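Local coordinates for protein 2,3-dihydroxybenzoate-AMP ligase (Bacillus subtilis, PDB 1MDB) that belongs to the ANL superfamily of AMP-binding enzymes and holds adenosine monophosphate and 2,3-dihydroxy-benzoic acid in adjoining parts of one site, at residues K86-V91 against L230-N235. Residues are numbered along the deposited sequence; the frame is centred on the assembly and turned at random.
Sequences KEFFEV and LPMAHN. With AMP (adenosine monophosphate), chain D; DBH (2,3-dihydroxy-benzoic acid), chain E.
Three residues after Met232, whose methyl lodges against Phe88 and Phe89, the amide ND2 of Asn235 reaches both hydroxyls of 2,3-dihydroxy-benzoic acid. The bond from Asn235 ND2 to DBH O3 is 3.1 Å long and fairly straight, with an N-H...O angle of 162°; that from Asn235 ND2 to DBH O6 is weak and bent. On the other branch of the amide, Asn235 OD1 is hydrogen-bonded to Tyr207 OH, which probably fixes which way round the Asn235 amide is turned. His234, the N-cap of helix 235-239, turns its ring edge to the phosphate, with AMP O2P in the ring plane.

The loop 230-235 thus illustrates how one short segment can face two ligands with its last two residues and the interior with the residues just before them. In its type I turn, from Pro231 to His234, Met232 points back to helix 86-98. With chi1 at 70°, CG of Met232 is flanked by both backbone neighbours of CA. The extended chain then takes Met232 CE to 3.4 Å from Phe88 CB. The same Met232 CE lies 3.5 Å from Phe89 CE1. Met232 SD makes Met-aromatic contacts with both rings, 5.1 Å from the Phe88 centroid and 4.9 Å from that of Phe89, oblique in each case. Farther out on the Phe88 ring, CE1 meets Ala233 CB at 4.0 Å. The two phenylalanines also pack together, Phe88 CD2 lying 4.1 Å above the centre of the Phe89 ring.

Val243 of helix 242-248 touches both Phe89 and Met232. The loop's directional bonds include those from Asn84 to Leu230 O and Met232 N, and from Asn235 to Tyr207 and 2,3-dihydroxy-benzoic acid. Between the segments themselves the contact is apolar, so it probably rests on shape and dispersion.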
ATOM      1  N   LYS A  86     -12.176  -4.737 -13.311  1.00 28.90           N
ATOM      2  CA  LYS A  86     -12.307  -3.570 -14.172  1.00 31.62           C
ATOM      3  C   LYS A  86     -13.213  -2.489 -13.594  1.00 30.83           C
ATOM      4  O   LYS A  86     -12.935  -1.305 -13.727  1.00 31.14           O
ATOM      5  CB  LYS A  86     -12.847  -3.987 -15.545  1.00 33.46           C
ATOM      6  CG  LYS A  86     -11.951  -4.943 -16.316  1.00 34.87           C
ATOM      7  CD  LYS A  86     -12.361  -5.028 -17.788  1.00 33.86           C
ATOM      8  CE  LYS A  86     -13.795  -5.519 -17.957  1.00 32.05           C
ATOM      9  NZ  LYS A  86     -13.974  -6.871 -17.392  1.00 30.60           N
ATOM     10  N   GLU A  87     -14.301  -2.906 -12.961  1.00 31.53           N
ATOM     11  CA  GLU A  87     -15.254  -1.971 -12.377  1.00 30.97           C
ATOM     12  C   GLU A  87     -14.591  -0.912 -11.500  1.00 28.40           C
ATOM     13  O   GLU A  87     -14.962   0.261 -11.548  1.00 29.20           O
ATOM     14  CB  GLU A  87     -16.305  -2.736 -11.573  1.00 33.23           C
ATOM     15  CG  GLU A  87     -17.313  -3.492 -12.415  1.00 38.16           C
ATOM     16  CD  GLU A  87     -16.685  -4.550 -13.309  1.00 43.48           C
ATOM     17  OE1 GLU A  87     -15.778  -5.278 -12.850  1.00 43.96           O
ATOM     18  OE2 GLU A  87     -17.116  -4.666 -14.475  1.00 46.47           O
ATOM     19  N   PHE A  88     -13.605  -1.317 -10.705  1.00 27.59           N
ATOM     20  CA  PHE A  88     -12.899  -0.375  -9.839  1.00 23.66           C
ATOM     21  C   PHE A  88     -12.595   0.915 -10.584  1.00 23.18           C
ATOM     22  O   PHE A  88     -12.879   2.012 -10.103  1.00 22.06           O
ATOM     23  CB  PHE A  88     -11.586  -0.996  -9.356  1.00 24.40           C
ATOM     24  CG  PHE A  88     -10.750  -0.083  -8.498  1.00 22.25           C
ATOM     25  CD1 PHE A  88     -11.024   0.065  -7.140  1.00 24.45           C
ATOM     26  CD2 PHE A  88      -9.657   0.591  -9.040  1.00 24.12           C
ATOM     27  CE1 PHE A  88     -10.211   0.872  -6.325  1.00 23.14           C
ATOM     28  CE2 PHE A  88      -8.834   1.401  -8.241  1.00 20.79           C
ATOM     29  CZ  PHE A  88      -9.111   1.539  -6.881  1.00 22.31           C
ATOM     30  N   PHE A  89     -12.020   0.776 -11.775  1.00 24.73           N
ATOM     31  CA  PHE A  89     -11.632   1.934 -12.570  1.00 24.33           C
ATOM     32  C   PHE A  89     -12.749   2.841 -13.068  1.00 25.26           C
ATOM     33  O   PHE A  89     -12.606   4.066 -13.048  1.00 27.05           O
ATOM     34  CB  PHE A  89     -10.747   1.488 -13.742  1.00 26.14           C
ATOM     35  CG  PHE A  89      -9.449   0.880 -13.306  1.00 24.94           C
ATOM     36  CD1 PHE A  89      -9.321  -0.497 -13.171  1.00 25.81           C
ATOM     37  CD2 PHE A  89      -8.365   1.691 -12.983  1.00 24.35           C
ATOM     38  CE1 PHE A  89      -8.126  -1.063 -12.720  1.00 24.40           C
ATOM     39  CE2 PHE A  89      -7.168   1.143 -12.532  1.00 23.79           C
ATOM     40  CZ  PHE A  89      -7.048  -0.239 -12.399  1.00 24.53           C
ATOM     41  N   GLU A  90     -13.849   2.266 -13.535  1.00 24.87           N
ATOM     42  CA  GLU A  90     -14.934   3.106 -14.004  1.00 24.60           C
ATOM     43  C   GLU A  90     -15.590   3.738 -12.779  1.00 25.36           C
ATOM     44  O   GLU A  90     -16.078   4.868 -12.829  1.00 24.84           O
ATOM     45  CB  GLU A  90     -15.956   2.295 -14.818  1.00 25.39           C
ATOM     46  CG  GLU A  90     -16.819   1.308 -14.044  1.00 26.15           C
ATOM     47  CD  GLU A  90     -17.829   0.608 -14.955  1.00 27.23           C
ATOM     48  OE1 GLU A  90     -18.168   1.180 -16.011  1.00 28.01           O
ATOM     49  OE2 GLU A  90     -18.293  -0.497 -14.614  1.00 24.32           O
ATOM     50  N   VAL A  91     -15.569   3.013 -11.668  1.00 26.34           N
ATOM     51  CA  VAL A  91     -16.167   3.515 -10.436  1.00 26.65           C
ATOM     52  C   VAL A  91     -15.441   4.733  -9.885  1.00 26.86           C
ATOM     53  O   VAL A  91     -16.088   5.733  -9.565  1.00 28.89           O
ATOM     54  CB  VAL A  91     -16.229   2.412  -9.340  1.00 25.24           C
ATOM     55  CG1 VAL A  91     -16.387   3.042  -7.950  1.00 22.14           C
ATOM     56  CG2 VAL A  91     -17.413   1.485  -9.616  1.00 24.63           C
ATOM     57  N   LEU A 230      -1.311  -7.279  -5.912  1.00 27.51           N
ATOM     58  CA  LEU A 230      -1.744  -6.947  -4.555  1.00 26.67           C
ATOM     59  C   LEU A 230      -3.098  -6.251  -4.658  1.00 27.04           C
ATOM     60  O   LEU A 230      -3.482  -5.798  -5.739  1.00 28.02           O
ATOM     61  CB  LEU A 230      -0.744  -5.977  -3.910  1.00 25.30           C
ATOM     62  CG  LEU A 230       0.684  -6.457  -3.669  1.00 23.93           C
ATOM     63  CD1 LEU A 230       1.562  -5.282  -3.266  1.00 25.88           C
ATOM     64  CD2 LEU A 230       0.678  -7.510  -2.587  1.00 23.24           C
ATOM     65  N   PRO A 231      -3.849  -6.169  -3.545  1.00 28.08           N
ATOM     66  CA  PRO A 231      -5.159  -5.494  -3.581  1.00 25.79           C
ATOM     67  C   PRO A 231      -4.835  -4.069  -4.034  1.00 25.18           C
ATOM     68  O   PRO A 231      -4.256  -3.288  -3.274  1.00 26.22           O
ATOM     69  CB  PRO A 231      -5.614  -5.557  -2.124  1.00 23.56           C
ATOM     70  CG  PRO A 231      -4.997  -6.849  -1.630  1.00 26.78           C
ATOM     71  CD  PRO A 231      -3.596  -6.777  -2.225  1.00 27.20           C
ATOM     72  N   MET A 232      -5.206  -3.737  -5.265  1.00 25.93           N
ATOM     73  CA  MET A 232      -4.858  -2.444  -5.863  1.00 25.74           C
ATOM     74  C   MET A 232      -5.372  -1.139  -5.271  1.00 23.95           C
ATOM     75  O   MET A 232      -4.900  -0.070  -5.661  1.00 24.48           O
ATOM     76  CB  MET A 232      -5.155  -2.474  -7.371  1.00 24.91           C
ATOM     77  CG  MET A 232      -6.628  -2.502  -7.733  1.00 29.40           C
ATOM     78  SD  MET A 232      -6.840  -2.959  -9.471  1.00 29.81           S
ATOM     79  CE  MET A 232      -8.651  -2.772  -9.660  1.00 29.04           C
ATOM     80  N   ALA A 233      -6.328  -1.201  -4.351  1.00 23.73           N
ATOM     81  CA  ALA A 233      -6.828   0.024  -3.721  1.00 23.32           C
ATOM     82  C   ALA A 233      -5.841   0.539  -2.662  1.00 25.18           C
ATOM     83  O   ALA A 233      -5.988   1.657  -2.169  1.00 27.00           O
ATOM     84  CB  ALA A 233      -8.194  -0.222  -3.082  1.00 23.85           C
ATOM     85  N   HIS A 234      -4.857  -0.277  -2.295  1.00 23.72           N
ATOM     86  CA  HIS A 234      -3.841   0.138  -1.311  1.00 25.27           C
ATOM     87  C   HIS A 234      -2.902   1.129  -2.008  1.00 26.33           C
ATOM     88  O   HIS A 234      -2.587   0.957  -3.183  1.00 27.28           O
ATOM     89  CB  HIS A 234      -3.036  -1.065  -0.812  1.00 20.34           C
ATOM     90  CG  HIS A 234      -1.987  -0.714   0.201  1.00 22.09           C
ATOM     91  ND1 HIS A 234      -2.252  -0.621   1.554  1.00 23.81           N
ATOM     92  CD2 HIS A 234      -0.684  -0.378   0.052  1.00 19.48           C
ATOM     93  CE1 HIS A 234      -1.158  -0.240   2.191  1.00 21.90           C
ATOM     94  NE2 HIS A 234      -0.192  -0.086   1.302  1.00 19.67           N
ATOM     95  N   ASN A 235      -2.445   2.144  -1.284  1.00 27.54           N
ATOM     96  CA  ASN A 235      -1.583   3.189  -1.858  1.00 30.14           C
ATOM     97  C   ASN A 235      -0.418   2.702  -2.730  1.00 29.14           C
ATOM     98  O   ASN A 235      -0.116   3.305  -3.758  1.00 29.25           O
ATOM     99  CB  ASN A 235      -1.040   4.094  -0.743  1.00 30.31           C
ATOM    100  CG  ASN A 235      -0.600   5.472  -1.256  1.00 34.19           C
ATOM    101  OD1 ASN A 235      -1.400   6.223  -1.818  1.00 35.59           O
ATOM    102  ND2 ASN A 235       0.675   5.807  -1.049  1.00 32.72           N
TER
HETATM  103  P   AMP D 600       1.084   2.176   4.182  1.00 37.86           P
HETATM  104  O1P AMP D 600       0.340   3.485   4.173  1.00 35.62           O
HETATM  105  O2P AMP D 600       0.236   0.983   4.471  1.00 36.44           O
HETATM  106  O3P AMP D 600       1.916   1.988   2.939  1.00 36.15           O
HETATM  107  O5' AMP D 600       2.116   2.172   5.474  1.00 33.19           O
HETATM  108  C5' AMP D 600       3.360   2.929   5.485  1.00 33.03           C
HETATM  109  C4' AMP D 600       4.300   2.356   6.554  1.00 35.40           C
HETATM  110  O4' AMP D 600       4.607   1.046   6.117  1.00 35.95           O
HETATM  111  C3' AMP D 600       5.641   3.022   6.662  1.00 35.82           C
HETATM  112  O3' AMP D 600       5.602   4.172   7.502  1.00 36.21           O
HETATM  113  C2' AMP D 600       6.524   1.897   7.186  1.00 36.88           C
HETATM  114  O2' AMP D 600       6.469   1.806   8.627  1.00 37.21           O
HETATM  115  C1' AMP D 600       5.935   0.701   6.481  1.00 36.67           C
HETATM  116  N9  AMP D 600       6.914   0.401   5.138  1.00 37.14           N
HETATM  117  C8  AMP D 600       6.488   0.504   3.858  1.00 37.97           C
HETATM  118  N7  AMP D 600       7.446   0.177   2.994  1.00 36.15           N
HETATM  119  C5  AMP D 600       8.476  -0.131   3.762  1.00 35.27           C
HETATM  120  C6  AMP D 600       9.722  -0.556   3.315  1.00 35.95           C
HETATM  121  N6  AMP D 600      10.015  -0.710   2.024  1.00 35.39           N
HETATM  122  N1  AMP D 600      10.651  -0.824   4.292  1.00 37.38           N
HETATM  123  C2  AMP D 600      10.389  -0.687   5.624  1.00 37.39           C
HETATM  124  N3  AMP D 600       9.184  -0.283   6.048  1.00 36.31           N
HETATM  125  C4  AMP D 600       8.200   0.003   5.123  1.00 36.69           C
HETATM  126  C21 DBH E 601       2.757   1.364   2.384  1.00 37.74           C
HETATM  127  O9  DBH E 601       3.118   0.355   3.190  1.00 41.58           O
HETATM  128  C18 DBH E 601       3.420   1.637   1.084  1.00 38.15           C
HETATM  129  C15 DBH E 601       4.443   0.761   0.611  1.00 36.66           C
HETATM  130  C12 DBH E 601       5.096   1.018  -0.613  1.00 35.53           C
HETATM  131  C3  DBH E 601       3.053   2.783   0.311  1.00 38.44           C
HETATM  132  O3  DBH E 601       2.049   3.683   0.720  1.00 34.01           O
HETATM  133  C6  DBH E 601       3.710   3.036  -0.910  1.00 36.87           C
HETATM  134  C9  DBH E 601       4.727   2.167  -1.375  1.00 37.26           C
HETATM  135  O6  DBH E 601       3.366   4.141  -1.654  1.00 43.05           O